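Local coordinates for 49 protein (Murid herpesvirus 4, PDB 6A4V) that probably interacts with host poly(ADP-ribose) polymerase 1 and so helps the virus replicate, at residues C76-L79 with R80-D84; S231-Q235 with S236-L240. One frame throughout, in Å; residues are numbered along the deposited sequence.

Interaction 1 (C76-L79 with R80-D84); sequences CQTL and RHNLD
Q77 and H81, one helical turn apart, lie side by side and point the same way, CG of Q77 coming within 3.8 Å of H81 NE2. The glutamine CG stands anti to its own nitrogen (chi1 180°) and the chain runs extended from there, which carries the amide alongside the imidazole; the two planes are turned 43° to each other. Besides this side-chain contact, the carbonyl oxygen of Q77 sits over one face of the ring, toward its rim, 3.4 Å from H81 CG. T78 and N82 are likewise side by side and point the same way, methyl CG2 of T78 lying 3.9 Å from ND2 of N82.

Backbone hydrogen bonds of the alpha-helical i to i+4 kind join the two segments. R80 N donates to C76 O at 2.9 Å, H81 N to Q77 O, N82 N to T78 O and L83 N to L79 O.

Most of the polar ends find partners beyond the two segments. Q77 NE2 and H81 NE2 both hydrogen-bond to T295 OG1, so one threonine hydroxyl bridges the amide and the imidazole; N82 ND2 reaches Y40 O, and T78 OG1 bonds back to K74 O. R80 bends at chi2 and chi3, bringing NE to 3.6 Å from D84 OD1 in a salt bridge within segment 80-84, while its NH1 bonds to N293 OD1.

Both segments belong to helix 61-85, near its C-terminal end. C76 and Q77 pack on F298 of helix 295-312, L79 and L83 face L239 of helix 238-262, and Y41 and P42 also touch L79. At the subunit boundary the H81 ring meets H81 of the second subunit edge-to-face, so this turn also takes part in the dimer contact of the crystal structure.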
ATOM      1  N   CYS B  76       9.881   0.200   6.823  1.00 31.22           N
ATOM      2  CA  CYS B  76       9.338   1.508   7.351  1.00 28.82           C
ATOM      3  C   CYS B  76       8.098   1.997   6.582  1.00 27.35           C
ATOM      4  O   CYS B  76       7.145   2.532   7.152  1.00 36.83           O
ATOM      5  CB  CYS B  76      10.440   2.566   7.293  1.00 32.23           C
ATOM      6  SG  CYS B  76      11.755   2.292   8.502  1.00 38.01           S
ATOM      7  N   GLN B  77       8.145   1.862   5.263  1.00 30.75           N
ATOM      8  CA  GLN B  77       7.114   2.222   4.391  1.00 28.82           C
ATOM      9  C   GLN B  77       5.863   1.412   4.720  1.00 29.00           C
ATOM     10  O   GLN B  77       4.738   1.975   4.853  1.00 22.27           O
ATOM     11  CB  GLN B  77       7.502   1.960   2.935  1.00 31.93           C
ATOM     12  CG  GLN B  77       6.389   2.340   1.956  1.00 26.63           C
ATOM     13  CD  GLN B  77       6.782   2.249   0.500  1.00 29.39           C
ATOM     14  OE1 GLN B  77       7.372   1.266   0.035  1.00 34.21           O
ATOM     15  NE2 GLN B  77       6.253   3.184  -0.285  1.00 29.14           N
ATOM     16  N   THR B  78       6.022   0.102   4.788  1.00 26.56           N
ATOM     17  CA  THR B  78       4.848  -0.704   5.174  1.00 30.96           C
ATOM     18  C   THR B  78       4.354  -0.231   6.544  1.00 30.34           C
ATOM     19  O   THR B  78       3.166  -0.061   6.724  1.00 46.24           O
ATOM     20  CB  THR B  78       5.206  -2.192   5.244  1.00 36.12           C
ATOM     21  OG1 THR B  78       5.675  -2.446   3.947  1.00 37.70           O
ATOM     22  CG2 THR B  78       4.098  -3.149   5.563  1.00 29.08           C
ATOM     23  N   LEU B  79       5.248   0.004   7.501  1.00 36.65           N
ATOM     24  CA  LEU B  79       4.799   0.337   8.869  1.00 35.41           C
ATOM     25  C   LEU B  79       4.069   1.693   8.939  1.00 34.30           C
ATOM     26  O   LEU B  79       3.165   1.876   9.755  1.00 34.41           O
ATOM     27  CB  LEU B  79       5.988   0.340   9.823  1.00 38.05           C
ATOM     28  CG  LEU B  79       6.661  -1.008  10.095  1.00 41.70           C
ATOM     29  CD1 LEU B  79       7.794  -0.833  11.107  1.00 46.39           C
ATOM     30  CD2 LEU B  79       5.668  -2.022  10.607  1.00 44.86           C
ATOM     31  N   ARG B  80       4.415   2.632   8.064  1.00 29.46           N
ATOM     32  CA  ARG B  80       3.659   3.891   7.972  1.00 33.99           C
ATOM     33  C   ARG B  80       2.264   3.693   7.345  1.00 38.68           C
ATOM     34  O   ARG B  80       1.293   4.339   7.776  1.00 34.86           O
ATOM     35  CB  ARG B  80       4.398   4.907   7.101  1.00 36.57           C
ATOM     36  CG  ARG B  80       3.618   6.204   6.913  1.00 38.49           C
ATOM     37  CD  ARG B  80       3.940   7.264   7.941  1.00 44.85           C
ATOM     38  NE  ARG B  80       3.276   7.388   9.239  1.00 38.06           N
ATOM     39  CZ  ARG B  80       3.822   8.060  10.244  1.00 47.71           C
ATOM     40  NH1 ARG B  80       5.138   8.239  10.283  1.00 55.18           N
ATOM     41  NH2 ARG B  80       3.071   8.542  11.214  1.00 54.80           N
ATOM     42  N   HIS B  81       2.197   2.887   6.285  1.00 36.72           N
ATOM     43  CA  HIS B  81       0.884   2.476   5.708  1.00 45.12           C
ATOM     44  C   HIS B  81       0.020   1.939   6.849  1.00 31.90           C
ATOM     45  O   HIS B  81      -1.105   2.381   7.048  1.00 32.90           O
ATOM     46  CB  HIS B  81       0.979   1.463   4.539  1.00 41.11           C
ATOM     47  CG  HIS B  81       1.673   1.903   3.280  1.00 51.22           C
ATOM     48  ND1 HIS B  81       2.031   0.994   2.269  1.00 55.03           N
ATOM     49  CD2 HIS B  81       2.129   3.115   2.845  1.00 67.89           C
ATOM     50  CE1 HIS B  81       2.616   1.637   1.261  1.00 54.26           C
ATOM     51  NE2 HIS B  81       2.688   2.943   1.587  1.00 60.58           N
ATOM     52  N   ASN B  82       0.596   1.050   7.667  1.00 32.29           N
ATOM     53  CA  ASN B  82      -0.153   0.401   8.716  1.00 28.81           C
ATOM     54  C   ASN B  82      -0.583   1.412   9.793  1.00 29.93           C
ATOM     55  O   ASN B  82      -1.673   1.318  10.269  1.00 35.44           O
ATOM     56  CB  ASN B  82       0.560  -0.807   9.315  1.00 28.52           C
ATOM     57  CG  ASN B  82       0.574  -1.987   8.373  1.00 29.19           C
ATOM     58  OD1 ASN B  82      -0.256  -2.032   7.473  1.00 31.44           O
ATOM     59  ND2 ASN B  82       1.558  -2.870   8.485  1.00 24.47           N
ATOM     60  N   LEU B  83       0.267   2.372  10.158  1.00 35.86           N
ATOM     61  CA  LEU B  83      -0.067   3.291  11.257  1.00 37.49           C
ATOM     62  C   LEU B  83      -1.105   4.329  10.811  1.00 37.00           C
ATOM     63  O   LEU B  83      -1.825   4.836  11.650  1.00 32.07           O
ATOM     64  CB  LEU B  83       1.202   3.922  11.826  1.00 37.97           C
ATOM     65  CG  LEU B  83       1.023   5.008  12.888  1.00 36.56           C
ATOM     66  CD1 LEU B  83       0.554   4.419  14.218  1.00 37.32           C
ATOM     67  CD2 LEU B  83       2.330   5.752  13.107  1.00 42.50           C
ATOM     68  N   ASP B  84      -1.169   4.649   9.516  1.00 41.30           N
ATOM     69  CA  ASP B  84      -2.170   5.559   9.043  1.00 43.83           C
ATOM     70  C   ASP B  84      -3.547   4.872   9.178  1.00 49.76           C
ATOM     71  O   ASP B  84      -4.531   5.558   9.476  1.00 42.02           O
ATOM     72  CB  ASP B  84      -1.927   6.042   7.610  1.00 40.83           C
ATOM     73  CG  ASP B  84      -0.680   6.883   7.386  1.00 36.18           C
ATOM     74  OD1 ASP B  84      -0.192   7.440   8.362  1.00 32.91           O
ATOM     75  OD2 ASP B  84      -0.142   6.883   6.226  1.00 27.53           O
TER

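Interaction 2 (S231-Q235 with S236-L240)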
ATOM      1  N   SER B 231      -6.421  -5.309  20.239  1.00 42.13           N
ATOM      2  CA  SER B 231      -6.793  -4.323  21.243  1.00 41.51           C
ATOM      3  C   SER B 231      -5.580  -3.935  22.075  1.00 43.94           C
ATOM      4  O   SER B 231      -5.370  -2.778  22.424  1.00 37.28           O
ATOM      5  CB  SER B 231      -7.878  -4.813  22.122  1.00 50.65           C
ATOM      6  OG  SER B 231      -9.146  -4.565  21.526  1.00 38.41           O
ATOM      7  N   VAL B 232      -4.823  -4.939  22.474  1.00 37.25           N
ATOM      8  CA  VAL B 232      -3.719  -4.680  23.353  1.00 39.26           C
ATOM      9  C   VAL B 232      -2.662  -3.931  22.545  1.00 36.29           C
ATOM     10  O   VAL B 232      -2.126  -2.902  22.943  1.00 36.59           O
ATOM     11  CB  VAL B 232      -3.211  -6.010  23.949  1.00 38.80           C
ATOM     12  CG1 VAL B 232      -1.783  -5.928  24.440  1.00 39.38           C
ATOM     13  CG2 VAL B 232      -4.149  -6.468  25.062  1.00 28.56           C
ATOM     14  N   CYS B 233      -2.421  -4.451  21.350  1.00 38.25           N
ATOM     15  CA  CYS B 233      -1.496  -3.874  20.422  1.00 36.96           C
ATOM     16  C   CYS B 233      -1.720  -2.365  20.220  1.00 34.42           C
ATOM     17  O   CYS B 233      -0.742  -1.596  20.161  1.00 35.52           O
ATOM     18  CB  CYS B 233      -1.638  -4.606  19.118  1.00 34.69           C
ATOM     19  SG  CYS B 233      -0.164  -4.440  18.100  1.00 45.51           S
ATOM     20  N   VAL B 234      -2.989  -1.931  20.128  1.00 33.24           N
ATOM     21  CA  VAL B 234      -3.356  -0.541  19.801  1.00 31.29           C
ATOM     22  C   VAL B 234      -3.359   0.252  21.098  1.00 34.32           C
ATOM     23  O   VAL B 234      -2.782   1.339  21.185  1.00 33.68           O
ATOM     24  CB  VAL B 234      -4.698  -0.525  19.023  1.00 42.75           C
ATOM     25  CG1 VAL B 234      -5.344   0.850  18.802  1.00 31.89           C
ATOM     26  CG2 VAL B 234      -4.544  -1.244  17.686  1.00 40.77           C
ATOM     27  N   GLN B 235      -3.922  -0.326  22.168  1.00 47.04           N
ATOM     28  CA  GLN B 235      -3.827   0.290  23.475  1.00 46.30           C
ATOM     29  C   GLN B 235      -2.360   0.718  23.666  1.00 41.99           C
ATOM     30  O   GLN B 235      -2.064   1.832  23.994  1.00 36.03           O
ATOM     31  CB  GLN B 235      -4.223  -0.696  24.589  1.00 59.99           C
ATOM     32  CG  GLN B 235      -5.720  -0.747  24.955  1.00 67.17           C
ATOM     33  CD  GLN B 235      -6.236  -2.070  25.511  1.00 72.80           C
ATOM     34  OE1 GLN B 235      -5.497  -2.904  26.057  1.00 81.67           O
ATOM     35  NE2 GLN B 235      -7.543  -2.279  25.381  1.00 55.01           N
ATOM     36  N   SER B 236      -1.433  -0.222  23.470  1.00 37.70           N
ATOM     37  CA  SER B 236      -0.059  -0.105  23.953  1.00 37.40           C
ATOM     38  C   SER B 236       0.846   0.565  22.896  1.00 41.52           C
ATOM     39  O   SER B 236       2.080   0.631  23.056  1.00 31.42           O
ATOM     40  CB  SER B 236       0.441  -1.497  24.360  1.00 43.10           C
ATOM     41  OG  SER B 236      -0.586  -2.256  25.050  1.00 36.02           O
ATOM     42  N   GLN B 237       0.264   0.995  21.766  1.00 38.43           N
ATOM     43  CA  GLN B 237       0.979   1.684  20.698  1.00 39.58           C
ATOM     44  C   GLN B 237       2.236   0.925  20.221  1.00 33.35           C
ATOM     45  O   GLN B 237       3.245   1.567  19.785  1.00 31.04           O
ATOM     46  CB  GLN B 237       1.285   3.090  21.212  1.00 37.01           C
ATOM     47  CG  GLN B 237       0.005   3.933  21.207  1.00 41.93           C
ATOM     48  CD  GLN B 237       0.230   5.415  21.340  1.00 44.55           C
ATOM     49  OE1 GLN B 237       0.136   6.158  20.364  1.00 43.60           O
ATOM     50  NE2 GLN B 237       0.524   5.854  22.559  1.00 34.43           N
ATOM     51  N   PHE B 238       2.171  -0.404  20.188  1.00 29.51           N
ATOM     52  CA  PHE B 238       3.370  -1.212  19.718  1.00 34.12           C
ATOM     53  C   PHE B 238       3.701  -0.885  18.252  1.00 33.30           C
ATOM     54  O   PHE B 238       4.834  -0.807  17.922  1.00 43.30           O
ATOM     55  CB  PHE B 238       3.192  -2.717  19.956  1.00 40.16           C
ATOM     56  CG  PHE B 238       3.043  -3.163  21.410  1.00 36.95           C
ATOM     57  CD1 PHE B 238       3.634  -2.473  22.461  1.00 42.15           C
ATOM     58  CD2 PHE B 238       2.297  -4.290  21.731  1.00 42.81           C
ATOM     59  CE1 PHE B 238       3.478  -2.895  23.786  1.00 46.05           C
ATOM     60  CE2 PHE B 238       2.188  -4.754  23.050  1.00 41.68           C
ATOM     61  CZ  PHE B 238       2.756  -4.044  24.074  1.00 45.24           C
ATOM     62  N   LEU B 239       2.727  -0.569  17.384  1.00 36.83           N
ATOM     63  CA  LEU B 239       3.126  -0.291  15.974  1.00 32.30           C
ATOM     64  C   LEU B 239       3.955   0.998  15.911  1.00 30.27           C
ATOM     65  O   LEU B 239       5.016   1.045  15.197  1.00 36.35           O
ATOM     66  CB  LEU B 239       1.898  -0.270  15.065  1.00 33.87           C
ATOM     67  CG  LEU B 239       2.079   0.318  13.665  1.00 30.99           C
ATOM     68  CD1 LEU B 239       3.002  -0.530  12.823  1.00 37.96           C
ATOM     69  CD2 LEU B 239       0.740   0.461  12.988  1.00 36.30           C
ATOM     70  N   LEU B 240       3.491   2.050  16.577  1.00 31.04           N
ATOM     71  CA  LEU B 240       4.340   3.361  16.661  1.00 34.03           C
ATOM     72  C   LEU B 240       5.745   3.103  17.202  1.00 35.39           C
ATOM     73  O   LEU B 240       6.721   3.510  16.568  1.00 40.22           O
ATOM     74  CB  LEU B 240       3.605   4.400  17.491  1.00 28.52           C
ATOM     75  CG  LEU B 240       4.311   5.732  17.853  1.00 30.23           C
ATOM     76  CD1 LEU B 240       4.642   6.568  16.646  1.00 27.97           C
ATOM     77  CD2 LEU B 240       3.364   6.520  18.768  1.00 25.72           C
TER
HETATM   78  O   HOH W   1      -0.321  -1.238  17.561  1.00 40.65           O
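A Schellman motif ends helix 213-235, with Q237 as the residue that leaves helical geometry at positive phi (52°). Two bonds lead back into the last turn: F238 N donates to C233 O at 3.1 Å, and Q237 N donates to V234 O from well above the carbonyl plane.

S236 closes the turn from its side chain as well. With OG anti to the carbonyl carbon, the hydroxyl folds back and donates to V232 O at 2.7 Å, while S236 N donates to the same oxygen at 2.8 Å. That carbonyl is thus gripped twice, the amide nearly on its axis and the hydroxyl 39° out of its plane.

Because Q237 is also the N-cap position of helix 238-262, the stop signal of one helix runs directly into the start of the next. Water 1 spans the junction, accepting from L239 N at 3.1 Å and giving a weak bond to C233 O.

Apolar contacts line the same bend. F238 CB lies 4.2 Å from C233 SG, and the ring lies beside V232, CE2 of F238 being 4.4 Å from CG1 of V232, while S236 CB lies over one ring face, toward its rim. F189 meets the F238 ring with planes about 55° apart and also touches V232; V234 packs against L90 of helix 89-104.

Interaction 1 precedes interaction 2 along the chain, and their centres are about 14 Å apart. The first is a turn within helix 61-85, the second the junction between helices 213-235 and 238-262. They meet through L239: its CD2 lies 3.4 Å from L83 CA, and its CD1 is 3.8 Å from L79 CD2. The start of helix 238-262 is therefore packed against the C-terminal part of helix 61-85. Y40 and Y41 touch both regions, tying the N-terminal segment to this meeting point. In this mainly helical protein, the long helix 61-85 thus runs beside the place where two later helices change over.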